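Local atomic coordinates of putative HTH-type transcriptional regulator YwnA (Bacillus subtilis subsp. subtilis, PDB entry 1XD7), a protein that probably binds DNA as a winged-helix transcriptional regulator of the Rrf2 family. Residues K102-N105 and A106-T110; K23-S26 and E27-A30; E119-L122 and A123-L127; V10-H13 and I14-I18. All coordinates share one frame; numbering follows the deposited sequence.

Contact 1. Residues K102-N105 and A106-T110; sequences KIQN and ALDET
K102 to A106 sets the first of the i-to-i+4 turns that carry 102-105 into 106-110 without a break, both lying within the long helix 98-122 of this winged-helix protein. A106 N gives its hydrogen to K102 O over 3.1 Å, in the carbonyl plane. Two residues further on, D108 N reaches Q104 O at 2.6 Å, and the bond is almost straight, with an angle of 173° at the hydrogen. E109 N follows on N105 O at 3.2 Å, a longer bond. Q104 and D108, one turn apart, meet along the helix. With CG anti to the backbone N (chi1 178°) and a bend at chi2, the glutamine chain is carried along the helix to the aspartate, where CG lies 3.7 Å from D108 OD1. The amide and carboxylate planes stand 78° apart, so the two groups do not stack. Putting an alanine here would probably strip D108 of the flat neighbour beside its carboxylate and also uncover H13 of the second subunit, on which Q104 packs. I103 and L107, on another side, also face the second subunit: I103 packs on S16 and L107 on I12 of that subunit, both in its helix 7-19. The two side chains run next to each other and point the same way, the branch methyl of the isoleucine set against one leucine methyl. I103 CG2 and L107 CD2 are modelled 3.3 Å apart, though the place of CD2 is uncertain and little should be read into the closeness.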
ATOM      1  N   LYS A 102      -1.073  14.774 -18.230  1.00 45.88           N
ATOM      2  CA  LYS A 102      -0.406  13.717 -18.984  1.00 47.03           C
ATOM      3  C   LYS A 102       0.311  12.812 -18.003  1.00 47.44           C
ATOM      4  O   LYS A 102      -0.006  11.629 -17.880  1.00 48.17           O
ATOM      5  CB  LYS A 102       0.615  14.295 -19.972  1.00 47.68           C
ATOM      6  CG  LYS A 102       0.045  14.761 -21.309  1.00 47.75           C
ATOM      7  CD  LYS A 102      -0.578  13.617 -22.085  1.00 48.32           C
ATOM      8  CE  LYS A 102      -1.052  14.070 -23.464  1.00 49.43           C
ATOM      9  NZ  LYS A 102      -2.028  13.109 -24.061  1.00 49.03           N
ATOM     10  N   ILE A 103       1.277  13.397 -17.306  1.00 47.81           N
ATOM     11  CA  ILE A 103       2.066  12.692 -16.318  1.00 49.30           C
ATOM     12  C   ILE A 103       1.133  11.919 -15.400  1.00 49.70           C
ATOM     13  O   ILE A 103       1.395  10.766 -15.055  1.00 48.83           O
ATOM     14  CB  ILE A 103       2.904  13.684 -15.489  1.00 50.05           C
ATOM     15  CG1 ILE A 103       3.956  14.337 -16.383  1.00 50.18           C
ATOM     16  CG2 ILE A 103       3.573  12.966 -14.328  1.00 51.50           C
ATOM     17  CD1 ILE A 103       4.740  15.445 -15.721  1.00 52.19           C
ATOM     18  N   GLN A 104       0.030  12.553 -15.024  1.00 50.37           N
ATOM     19  CA  GLN A 104      -0.919  11.901 -14.147  1.00 51.77           C
ATOM     20  C   GLN A 104      -1.227  10.540 -14.718  1.00 51.72           C
ATOM     21  O   GLN A 104      -1.108   9.529 -14.036  1.00 51.85           O
ATOM     22  CB  GLN A 104      -2.206  12.712 -14.033  1.00 52.77           C
ATOM     23  CG  GLN A 104      -3.246  12.041 -13.163  1.00 55.14           C
ATOM     24  CD  GLN A 104      -2.744  11.777 -11.745  1.00 58.68           C
ATOM     25  OE1 GLN A 104      -3.370  11.031 -10.983  1.00 60.50           O
ATOM     26  NE2 GLN A 104      -1.617  12.394 -11.380  1.00 56.34           N
ATOM     27  N   ASN A 105      -1.612  10.518 -15.984  1.00 51.21           N
ATOM     28  CA  ASN A 105      -1.931   9.264 -16.631  1.00 51.05           C
ATOM     29  C   ASN A 105      -0.790   8.280 -16.554  1.00 49.46           C
ATOM     30  O   ASN A 105      -1.013   7.102 -16.311  1.00 49.30           O
ATOM     31  CB  ASN A 105      -2.310   9.494 -18.085  1.00 53.21           C
ATOM     32  CG  ASN A 105      -3.643  10.169 -18.217  1.00 54.61           C
ATOM     33  OD1 ASN A 105      -4.595   9.800 -17.534  1.00 56.25           O
ATOM     34  ND2 ASN A 105      -3.731  11.157 -19.100  1.00 55.36           N
ATOM     35  N   ALA A 106       0.432   8.747 -16.771  1.00 47.71           N
ATOM     36  CA  ALA A 106       1.556   7.835 -16.688  1.00 48.77           C
ATOM     37  C   ALA A 106       1.478   7.238 -15.297  1.00 50.23           C
ATOM     38  O   ALA A 106       1.341   6.032 -15.119  1.00 51.54           O
ATOM     39  CB  ALA A 106       2.855   8.579 -16.869  1.00 47.58           C
ATOM     40  N   LEU A 107       1.529   8.102 -14.302  1.00 49.83           N
ATOM     41  CA  LEU A 107       1.460   7.648 -12.943  1.00 51.19           C
ATOM     42  C   LEU A 107       0.323   6.675 -12.716  1.00 53.38           C
ATOM     43  O   LEU A 107       0.530   5.572 -12.202  1.00 55.51           O
ATOM     44  CB  LEU A 107       1.316   8.840 -12.018  1.00 50.48           C
ATOM     45  CG  LEU A 107       2.664   9.483 -11.741  1.00 50.88           C
ATOM     46  CD1 LEU A 107       3.565   8.477 -11.064  1.00 51.56           C
ATOM     47  CD2 LEU A 107       3.291   9.934 -13.031  1.00 54.45           C
ATOM     48  N   ASP A 108      -0.878   7.081 -13.095  1.00 53.45           N
ATOM     49  CA  ASP A 108      -2.058   6.250 -12.912  1.00 54.78           C
ATOM     50  C   ASP A 108      -1.842   4.790 -13.277  1.00 56.27           C
ATOM     51  O   ASP A 108      -2.176   3.883 -12.510  1.00 56.38           O
ATOM     52  CB  ASP A 108      -3.223   6.798 -13.741  1.00 55.08           C
ATOM     53  CG  ASP A 108      -4.065   7.799 -12.978  1.00 54.99           C
ATOM     54  OD1 ASP A 108      -3.507   8.493 -12.112  1.00 53.84           O
ATOM     55  OD2 ASP A 108      -5.281   7.899 -13.254  1.00 55.60           O
ATOM     56  N   GLU A 109      -1.278   4.557 -14.452  1.00 57.04           N
ATOM     57  CA  GLU A 109      -1.084   3.196 -14.889  1.00 59.59           C
ATOM     58  C   GLU A 109       0.001   2.467 -14.098  1.00 60.10           C
ATOM     59  O   GLU A 109      -0.153   1.284 -13.776  1.00 59.27           O
ATOM     60  CB  GLU A 109      -0.799   3.180 -16.397  1.00 61.15           C
ATOM     61  CG  GLU A 109       0.371   4.028 -16.800  1.00 64.05           C
ATOM     62  CD  GLU A 109       1.672   3.434 -16.312  1.00 66.05           C
ATOM     63  OE1 GLU A 109       2.631   4.196 -16.052  1.00 68.92           O
ATOM     64  OE2 GLU A 109       1.732   2.191 -16.189  1.00 65.97           O
ATOM     65  N   THR A 110       1.087   3.163 -13.763  1.00 61.13           N
ATOM     66  CA  THR A 110       2.167   2.522 -13.012  1.00 61.85           C
ATOM     67  C   THR A 110       1.596   1.964 -11.716  1.00 63.10           C
ATOM     68  O   THR A 110       1.789   0.796 -11.390  1.00 61.97           O
ATOM     69  CB  THR A 110       3.283   3.508 -12.683  1.00 61.89           C
ATOM     70  OG1 THR A 110       3.663   4.218 -13.870  1.00 63.29           O
ATOM     71  CG2 THR A 110       4.488   2.765 -12.159  1.00 61.88           C
TER

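Contact 2. Residues K23-S26 and E27-A30; sequences KTSS and EIIA. With SO4 (sulfate ion), chain B.
S25 and S26, with T24 just ahead of them, make the start of helix 26-33, the first helix of the predicted helix-turn-helix. S25 is the N-cap. Its OG stands between the backbone N and the carbonyl carbon (chi1 68°), a setting that aims the hydroxyl at the first turn, where it accepts from I28 N at 3.2 Å. The bond is straight, 168° at the hydrogen, although OG is crowded by the E27 carboxylate in the model and its place is less certain. S26 begins the turn proper: its carbonyl O takes A30 N at 2.9 Å, while its amide and hydroxyl face away from the helix body toward a sulfate ion. S26 N donates to sulfate O2 and S26 OG to sulfate O4, the latter at 2.4 Å, too short to be taken literally. R41 NH2 and G61 N complete the grip on the anion. The sulfate probably came from the crystallisation liquor, yet a helix N terminus with an arginine nearby would be expected to favour an anion, and a DNA phosphate might be held in a similar way. T24 supplies the apolar side of the cap. Its methyl CG2 lies 3.7 Å from I29 CG1 and 3.8 Å from I28 CG2, and the T24 and I29 pair occupies the positions of a hydrophobic staple flanking the N-cap. From here I29 and A30 turn onto V40 of helix 37-49, with A30 also on P37, and S25 rests against P60 of the loop beyond strand 53-54.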
ATOM      1  N   LYS A  23     -17.358 -22.937  17.634  1.00 53.41           N
ATOM      2  CA  LYS A  23     -18.555 -22.181  17.974  1.00 53.41           C
ATOM      3  C   LYS A  23     -18.103 -20.999  18.809  1.00 51.90           C
ATOM      4  O   LYS A  23     -18.640 -20.737  19.890  1.00 52.81           O
ATOM      5  CB  LYS A  23     -19.508 -23.037  18.805  1.00 56.28           C
ATOM      6  CG  LYS A  23     -19.739 -24.444  18.267  1.00 59.29           C
ATOM      7  CD  LYS A  23     -20.634 -24.463  17.041  1.00 61.22           C
ATOM      8  CE  LYS A  23     -20.727 -25.870  16.454  1.00 61.98           C
ATOM      9  NZ  LYS A  23     -19.384 -26.378  16.035  1.00 62.22           N
ATOM     10  N   THR A  24     -17.092 -20.301  18.316  1.00 49.09           N
ATOM     11  CA  THR A  24     -16.566 -19.154  19.019  1.00 48.27           C
ATOM     12  C   THR A  24     -17.370 -17.908  18.666  1.00 49.69           C
ATOM     13  O   THR A  24     -17.469 -17.522  17.500  1.00 49.14           O
ATOM     14  CB  THR A  24     -15.110 -18.932  18.659  1.00 47.77           C
ATOM     15  OG1 THR A  24     -14.435 -20.197  18.599  1.00 49.96           O
ATOM     16  CG2 THR A  24     -14.449 -18.068  19.701  1.00 48.00           C
ATOM     17  N   SER A  25     -17.946 -17.290  19.691  1.00 50.64           N
ATOM     18  CA  SER A  25     -18.754 -16.088  19.533  1.00 49.49           C
ATOM     19  C   SER A  25     -17.878 -14.961  19.029  1.00 49.34           C
ATOM     20  O   SER A  25     -16.650 -15.050  19.048  1.00 50.93           O
ATOM     21  CB  SER A  25     -19.370 -15.680  20.871  1.00 47.63           C
ATOM     22  OG  SER A  25     -18.358 -15.236  21.758  1.00 47.95           O
ATOM     23  N   SER A  26     -18.512 -13.885  18.598  1.00 48.30           N
ATOM     24  CA  SER A  26     -17.766 -12.759  18.083  1.00 48.32           C
ATOM     25  C   SER A  26     -17.055 -12.060  19.214  1.00 48.37           C
ATOM     26  O   SER A  26     -15.927 -11.598  19.060  1.00 49.24           O
ATOM     27  CB  SER A  26     -18.712 -11.793  17.380  1.00 49.11           C
ATOM     28  OG  SER A  26     -19.581 -12.512  16.531  1.00 49.71           O
ATOM     29  N   GLU A  27     -17.723 -11.985  20.358  1.00 49.25           N
ATOM     30  CA  GLU A  27     -17.144 -11.327  21.522  1.00 48.42           C
ATOM     31  C   GLU A  27     -15.807 -11.964  21.866  1.00 46.76           C
ATOM     32  O   GLU A  27     -14.775 -11.290  21.914  1.00 45.22           O
ATOM     33  CB  GLU A  27     -18.095 -11.433  22.721  1.00 51.75           C
ATOM     34  CG  GLU A  27     -19.398 -12.199  22.445  1.00 55.28           C
ATOM     35  CD  GLU A  27     -19.542 -13.484  23.281  1.00 57.11           C
ATOM     36  OE1 GLU A  27     -20.615 -14.143  23.207  1.00 54.85           O
ATOM     37  OE2 GLU A  27     -18.578 -13.833  24.004  1.00 56.85           O
ATOM     38  N   ILE A  28     -15.832 -13.274  22.089  1.00 46.74           N
ATOM     39  CA  ILE A  28     -14.629 -14.020  22.442  1.00 45.61           C
ATOM     40  C   ILE A  28     -13.530 -13.751  21.441  1.00 45.26           C
ATOM     41  O   ILE A  28     -12.368 -13.571  21.811  1.00 44.07           O
ATOM     42  CB  ILE A  28     -14.910 -15.529  22.482  1.00 46.82           C
ATOM     43  CG1 ILE A  28     -16.060 -15.798  23.451  1.00 46.11           C
ATOM     44  CG2 ILE A  28     -13.667 -16.284  22.940  1.00 47.76           C
ATOM     45  CD1 ILE A  28     -16.530 -17.223  23.471  1.00 48.85           C
ATOM     46  N   ILE A  29     -13.908 -13.701  20.168  1.00 44.65           N
ATOM     47  CA  ILE A  29     -12.940 -13.454  19.115  1.00 43.42           C
ATOM     48  C   ILE A  29     -12.301 -12.098  19.289  1.00 44.61           C
ATOM     49  O   ILE A  29     -11.081 -11.958  19.226  1.00 44.92           O
ATOM     50  CB  ILE A  29     -13.611 -13.572  17.755  1.00 44.68           C
ATOM     51  CG1 ILE A  29     -14.170 -14.994  17.621  1.00 43.23           C
ATOM     52  CG2 ILE A  29     -12.622 -13.246  16.646  1.00 42.57           C
ATOM     53  CD1 ILE A  29     -14.846 -15.302  16.323  1.00 44.30           C
ATOM     54  N   ALA A  30     -13.120 -11.088  19.528  1.00 46.69           N
ATOM     55  CA  ALA A  30     -12.578  -9.757  19.739  1.00 48.64           C
ATOM     56  C   ALA A  30     -11.641  -9.818  20.950  1.00 49.32           C
ATOM     57  O   ALA A  30     -10.544  -9.259  20.930  1.00 48.90           O
ATOM     58  CB  ALA A  30     -13.712  -8.760  19.977  1.00 50.86           C
TER
HETATM   59  S   SO4 B 190     -22.074 -14.206  17.384  1.00 59.33           S
HETATM   60  O1  SO4 B 190     -22.676 -13.304  18.375  1.00 60.55           O
HETATM   61  O2  SO4 B 190     -20.813 -14.743  17.923  1.00 60.31           O
HETATM   62  O3  SO4 B 190     -23.022 -15.292  17.076  1.00 58.57           O
HETATM   63  O4  SO4 B 190     -21.788 -13.470  16.142  1.00 62.25           O

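Contact 3. Residues E119-L122 and A123-L127; sequences ENEL and ASKSL
E121 O is gripped by three donors from the chain that follows it: S124 N, S124 OG and, weakly, K125 N. The two serine bonds are both modelled at 2.4 Å, so their exact lengths are doubtful, while K125 N stands off at 3.3 Å. The serine reaches back because OG lies between its own backbone N and carbonyl carbon (chi1 65°), on the side of the preceding turn. Here the long helix 98-122 gives way to the loop leading to helix 127-130. Beside this cluster of backbone bonds the side chains of E121 and K125 meet at an angle, each bent at chi2. E121 OE1 comes within 3.4 Å of K125 CE and forms a long salt bridge to K125 NZ at 3.7 Å. The same OE1 has a firmer partner across the dimer interface, a hydrogen bond with S113 OG of the second subunit, and K125 packs on that serine too. A leucine in place of E121 would probably leave both the lysine ammonium and the S113 hydroxyl of the other subunit without their shared acceptor. The apolar L122 packs on L73 and L74 of helix 73-80. The polar layer thus works at two levels: a backbone carbonyl near the C-terminal end of helix 98-122 is satisfied locally, while one carboxylate oxygen joins this corner of the chain to its dimer mate, the lysine probably adding a weaker electrostatic pull.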
ATOM      1  N   GLU A 119      -1.431  -7.276  -5.475  1.00 48.53           N
ATOM      2  CA  GLU A 119      -2.507  -8.248  -5.622  1.00 48.00           C
ATOM      3  C   GLU A 119      -2.084  -9.643  -6.040  1.00 48.03           C
ATOM      4  O   GLU A 119      -2.768 -10.623  -5.738  1.00 46.77           O
ATOM      5  CB  GLU A 119      -3.541  -7.760  -6.625  1.00 49.78           C
ATOM      6  CG  GLU A 119      -4.369  -6.582  -6.178  1.00 52.82           C
ATOM      7  CD  GLU A 119      -5.525  -6.323  -7.125  1.00 55.23           C
ATOM      8  OE1 GLU A 119      -5.270  -6.169  -8.337  1.00 56.29           O
ATOM      9  OE2 GLU A 119      -6.688  -6.279  -6.668  1.00 56.60           O
ATOM     10  N   ASN A 120      -0.975  -9.751  -6.754  1.00 48.43           N
ATOM     11  CA  ASN A 120      -0.550 -11.068  -7.195  1.00 48.90           C
ATOM     12  C   ASN A 120       0.078 -11.920  -6.089  1.00 47.59           C
ATOM     13  O   ASN A 120      -0.055 -13.143  -6.098  1.00 48.52           O
ATOM     14  CB  ASN A 120       0.353 -10.935  -8.416  1.00 49.96           C
ATOM     15  CG  ASN A 120      -0.447 -10.749  -9.696  1.00 51.93           C
ATOM     16  OD1 ASN A 120       0.096 -10.387 -10.738  1.00 54.82           O
ATOM     17  ND2 ASN A 120      -1.750 -11.004  -9.621  1.00 50.83           N
ATOM     18  N   GLU A 121       0.742 -11.288  -5.131  1.00 46.61           N
ATOM     19  CA  GLU A 121       1.295 -12.038  -4.014  1.00 46.97           C
ATOM     20  C   GLU A 121       0.122 -12.531  -3.171  1.00 46.78           C
ATOM     21  O   GLU A 121      -0.022 -13.726  -2.925  1.00 47.13           O
ATOM     22  CB  GLU A 121       2.194 -11.156  -3.156  1.00 48.55           C
ATOM     23  CG  GLU A 121       3.632 -11.207  -3.581  1.00 51.64           C
ATOM     24  CD  GLU A 121       4.141 -12.629  -3.631  1.00 53.94           C
ATOM     25  OE1 GLU A 121       4.203 -13.265  -2.558  1.00 57.22           O
ATOM     26  OE2 GLU A 121       4.466 -13.117  -4.735  1.00 54.49           O
ATOM     27  N   LEU A 122      -0.733 -11.604  -2.754  1.00 45.14           N
ATOM     28  CA  LEU A 122      -1.888 -11.949  -1.933  1.00 44.32           C
ATOM     29  C   LEU A 122      -2.661 -13.125  -2.468  1.00 43.87           C
ATOM     30  O   LEU A 122      -3.395 -13.774  -1.732  1.00 44.55           O
ATOM     31  CB  LEU A 122      -2.845 -10.775  -1.827  1.00 43.68           C
ATOM     32  CG  LEU A 122      -2.318  -9.555  -1.099  1.00 44.44           C
ATOM     33  CD1 LEU A 122      -3.343  -8.448  -1.247  1.00 45.79           C
ATOM     34  CD2 LEU A 122      -2.062  -9.881   0.359  1.00 40.88           C
ATOM     35  N   ALA A 123      -2.525 -13.385  -3.758  1.00 43.12           N
ATOM     36  CA  ALA A 123      -3.239 -14.499  -4.349  1.00 42.72           C
ATOM     37  C   ALA A 123      -2.363 -15.743  -4.322  1.00 41.81           C
ATOM     38  O   ALA A 123      -2.826 -16.842  -4.587  1.00 40.71           O
ATOM     39  CB  ALA A 123      -3.645 -14.163  -5.773  1.00 41.94           C
ATOM     40  N   SER A 124      -1.093 -15.564  -3.998  1.00 42.65           N
ATOM     41  CA  SER A 124      -0.182 -16.689  -3.946  1.00 44.71           C
ATOM     42  C   SER A 124      -0.334 -17.447  -2.625  1.00 45.93           C
ATOM     43  O   SER A 124      -0.353 -18.678  -2.607  1.00 45.93           O
ATOM     44  CB  SER A 124       1.258 -16.209  -4.112  1.00 44.81           C
ATOM     45  OG  SER A 124       1.657 -15.397  -3.022  1.00 49.63           O
ATOM     46  N   LYS A 125      -0.457 -16.707  -1.526  1.00 45.90           N
ATOM     47  CA  LYS A 125      -0.603 -17.312  -0.213  1.00 44.76           C
ATOM     48  C   LYS A 125      -2.036 -17.742   0.030  1.00 44.42           C
ATOM     49  O   LYS A 125      -2.951 -17.317  -0.674  1.00 46.40           O
ATOM     50  CB  LYS A 125      -0.189 -16.330   0.873  1.00 44.77           C
ATOM     51  CG  LYS A 125       1.061 -15.559   0.547  1.00 46.90           C
ATOM     52  CD  LYS A 125       2.196 -16.482   0.188  1.00 48.25           C
ATOM     53  CE  LYS A 125       3.403 -15.668  -0.229  1.00 48.78           C
ATOM     54  NZ  LYS A 125       3.749 -14.673   0.821  1.00 49.59           N
ATOM     55  N   SER A 126      -2.216 -18.600   1.027  1.00 42.57           N
ATOM     56  CA  SER A 126      -3.526 -19.110   1.407  1.00 41.80           C
ATOM     57  C   SER A 126      -3.681 -18.911   2.910  1.00 39.35           C
ATOM     58  O   SER A 126      -2.728 -18.574   3.604  1.00 39.17           O
ATOM     59  CB  SER A 126      -3.625 -20.605   1.110  1.00 43.52           C
ATOM     60  OG  SER A 126      -2.841 -21.357   2.028  1.00 44.67           O
ATOM     61  N   LEU A 127      -4.882 -19.117   3.411  1.00 37.87           N
ATOM     62  CA  LEU A 127      -5.109 -18.978   4.834  1.00 39.72           C
ATOM     63  C   LEU A 127      -4.233 -20.049   5.501  1.00 41.53           C
ATOM     64  O   LEU A 127      -3.520 -19.778   6.470  1.00 40.41           O
ATOM     65  CB  LEU A 127      -6.577 -19.244   5.152  1.00 37.57           C
ATOM     66  CG  LEU A 127      -7.102 -18.664   6.470  1.00 38.92           C
ATOM     67  CD1 LEU A 127      -8.261 -19.516   6.949  1.00 33.77           C
ATOM     68  CD2 LEU A 127      -5.999 -18.591   7.517  1.00 36.95           C
TER

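Contact 4. Residues V10-H13 and I14-I18; sequences VAIH and ILSLI
V10 and I14 sit one turn apart in helix 7-19 and are best read along the isoleucine. Its CB starts over the carbonyl oxygens of the turn before, 3.5 Å from V10 O. CG1 follows beside the backbone N (chi1 -67°), opposite the carbonyl carbon, and is pressed to within 3.0 Å of that same V10 O. Because the chain is then extended at chi2 (174°), CD1 continues back along the helix, where it meets V10 CG1 at 3.8 Å, the two side chains crossing at a slant. I14 N donates to V10 O at 3.2 Å, so the oxygen that the isoleucine chain lies against is also the acceptor of its own amide. On another face I12 and S16 are tied differently. I12 O takes two donors, S16 N at 2.7 Å nearly in line with the carbonyl, and S16 OG at 3.0 Å from above its plane, 45° out. The hydroxyl of this buried serine is thereby satisfied by its own helix, and its rotation is probably fixed by that bond. Most of this part of the helix is covered. I14 packs on V40, M43 and I44 of helix 37-49, H13 and L17 on V33 of helix 26-33, and A11 and L15 on V76 of helix 73-80, with L15 also reaching L53 of strand 53-54. H13 touches G100 of the second subunit as well, so that helix 7-19 is a hub of both the winged-helix domain and the dimer.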
ATOM      1  N   VAL A  10      -6.520  -8.033  10.634  1.00 38.19           N
ATOM      2  CA  VAL A  10      -7.614  -8.339  11.549  1.00 36.01           C
ATOM      3  C   VAL A  10      -8.526  -9.399  10.946  1.00 36.04           C
ATOM      4  O   VAL A  10      -9.029 -10.281  11.657  1.00 35.58           O
ATOM      5  CB  VAL A  10      -8.413  -7.051  11.915  1.00 34.63           C
ATOM      6  CG1 VAL A  10      -9.726  -7.397  12.563  1.00 30.55           C
ATOM      7  CG2 VAL A  10      -7.581  -6.194  12.873  1.00 33.68           C
ATOM      8  N   ALA A  11      -8.735  -9.337   9.636  1.00 32.76           N
ATOM      9  CA  ALA A  11      -9.591 -10.336   9.019  1.00 33.09           C
ATOM     10  C   ALA A  11      -8.923 -11.711   9.094  1.00 33.38           C
ATOM     11  O   ALA A  11      -9.599 -12.721   9.232  1.00 32.92           O
ATOM     12  CB  ALA A  11      -9.895  -9.965   7.577  1.00 32.63           C
ATOM     13  N   ILE A  12      -7.595 -11.739   9.016  1.00 35.28           N
ATOM     14  CA  ILE A  12      -6.852 -12.997   9.084  1.00 37.91           C
ATOM     15  C   ILE A  12      -6.905 -13.636  10.488  1.00 38.99           C
ATOM     16  O   ILE A  12      -7.174 -14.838  10.621  1.00 39.68           O
ATOM     17  CB  ILE A  12      -5.377 -12.796   8.675  1.00 37.97           C
ATOM     18  CG1 ILE A  12      -5.298 -12.184   7.273  1.00 39.52           C
ATOM     19  CG2 ILE A  12      -4.660 -14.126   8.669  1.00 39.77           C
ATOM     20  CD1 ILE A  12      -5.845 -13.078   6.182  1.00 37.08           C
ATOM     21  N   HIS A  13      -6.652 -12.849  11.530  1.00 37.87           N
ATOM     22  CA  HIS A  13      -6.728 -13.382  12.894  1.00 36.97           C
ATOM     23  C   HIS A  13      -8.088 -14.002  13.097  1.00 37.78           C
ATOM     24  O   HIS A  13      -8.221 -15.123  13.592  1.00 39.47           O
ATOM     25  CB  HIS A  13      -6.555 -12.271  13.922  1.00 33.64           C
ATOM     26  CG  HIS A  13      -5.135 -11.907  14.165  1.00 31.17           C
ATOM     27  ND1 HIS A  13      -4.281 -12.707  14.889  1.00 36.01           N
ATOM     28  CD2 HIS A  13      -4.391 -10.866  13.725  1.00 34.52           C
ATOM     29  CE1 HIS A  13      -3.070 -12.176  14.887  1.00 36.77           C
ATOM     30  NE2 HIS A  13      -3.109 -11.057  14.184  1.00 35.33           N
ATOM     31  N   ILE A  14      -9.106 -13.256  12.700  1.00 38.23           N
ATOM     32  CA  ILE A  14     -10.473 -13.708  12.853  1.00 37.62           C
ATOM     33  C   ILE A  14     -10.656 -15.048  12.164  1.00 39.17           C
ATOM     34  O   ILE A  14     -11.151 -16.004  12.767  1.00 38.41           O
ATOM     35  CB  ILE A  14     -11.439 -12.674  12.264  1.00 36.21           C
ATOM     36  CG1 ILE A  14     -11.395 -11.407  13.116  1.00 38.45           C
ATOM     37  CG2 ILE A  14     -12.828 -13.225  12.198  1.00 31.99           C
ATOM     38  CD1 ILE A  14     -12.203 -10.245  12.551  1.00 39.82           C
ATOM     39  N   LEU A  15     -10.259 -15.121  10.900  1.00 39.30           N
ATOM     40  CA  LEU A  15     -10.413 -16.361  10.164  1.00 39.97           C
ATOM     41  C   LEU A  15      -9.616 -17.496  10.777  1.00 39.38           C
ATOM     42  O   LEU A  15     -10.088 -18.618  10.822  1.00 40.04           O
ATOM     43  CB  LEU A  15     -10.003 -16.162   8.713  1.00 40.69           C
ATOM     44  CG  LEU A  15     -10.984 -15.260   7.968  1.00 42.63           C
ATOM     45  CD1 LEU A  15     -10.451 -14.952   6.579  1.00 42.52           C
ATOM     46  CD2 LEU A  15     -12.339 -15.936   7.888  1.00 41.85           C
ATOM     47  N   SER A  16      -8.406 -17.208  11.241  1.00 39.07           N
ATOM     48  CA  SER A  16      -7.581 -18.241  11.860  1.00 42.05           C
ATOM     49  C   SER A  16      -8.321 -18.931  12.995  1.00 42.30           C
ATOM     50  O   SER A  16      -8.480 -20.142  13.001  1.00 42.65           O
ATOM     51  CB  SER A  16      -6.293 -17.637  12.400  1.00 41.95           C
ATOM     52  OG  SER A  16      -5.493 -17.172  11.331  1.00 46.89           O
ATOM     53  N   LEU A  17      -8.787 -18.148  13.956  1.00 43.07           N
ATOM     54  CA  LEU A  17      -9.506 -18.708  15.088  1.00 42.91           C
ATOM     55  C   LEU A  17     -10.749 -19.436  14.630  1.00 42.56           C
ATOM     56  O   LEU A  17     -11.101 -20.485  15.184  1.00 43.47           O
ATOM     57  CB  LEU A  17      -9.897 -17.607  16.068  1.00 42.93           C
ATOM     58  CG  LEU A  17      -8.735 -16.714  16.488  1.00 43.14           C
ATOM     59  CD1 LEU A  17      -9.242 -15.620  17.408  1.00 44.07           C
ATOM     60  CD2 LEU A  17      -7.675 -17.552  17.167  1.00 45.32           C
ATOM     61  N   ILE A  18     -11.429 -18.886  13.630  1.00 40.92           N
ATOM     62  CA  ILE A  18     -12.630 -19.544  13.156  1.00 39.64           C
ATOM     63  C   ILE A  18     -12.218 -20.865  12.566  1.00 40.51           C
ATOM     64  O   ILE A  18     -13.003 -21.806  12.558  1.00 39.99           O
ATOM     65  CB  ILE A  18     -13.385 -18.711  12.108  1.00 37.80           C
ATOM     66  CG1 ILE A  18     -14.017 -17.502  12.790  1.00 39.27           C
ATOM     67  CG2 ILE A  18     -14.498 -19.532  11.464  1.00 36.47           C
ATOM     68  CD1 ILE A  18     -15.002 -16.723  11.919  1.00 34.97           C
TER

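In the fold
From the N terminus the order is contact 4, contact 2, contact 1, contact 3. Each closes just a turn of helix, a cap or a helix exit, and none nests in or crosses another. Contacts 4 and 2 touch where I29 CG2 lies 4.2 Å from I14 CG1, joining helix 7-19 to helix 26-33. Contacts 1 and 3 share helix 98-122, which carries contact 1 away from the domain, its centre about 45 Å from that of contact 2. Contact 3 then brings the chain back, L127 packing on S16 and L15 of contact 4. In the dimer, contact 1 of one subunit rests on contact 4 of the other.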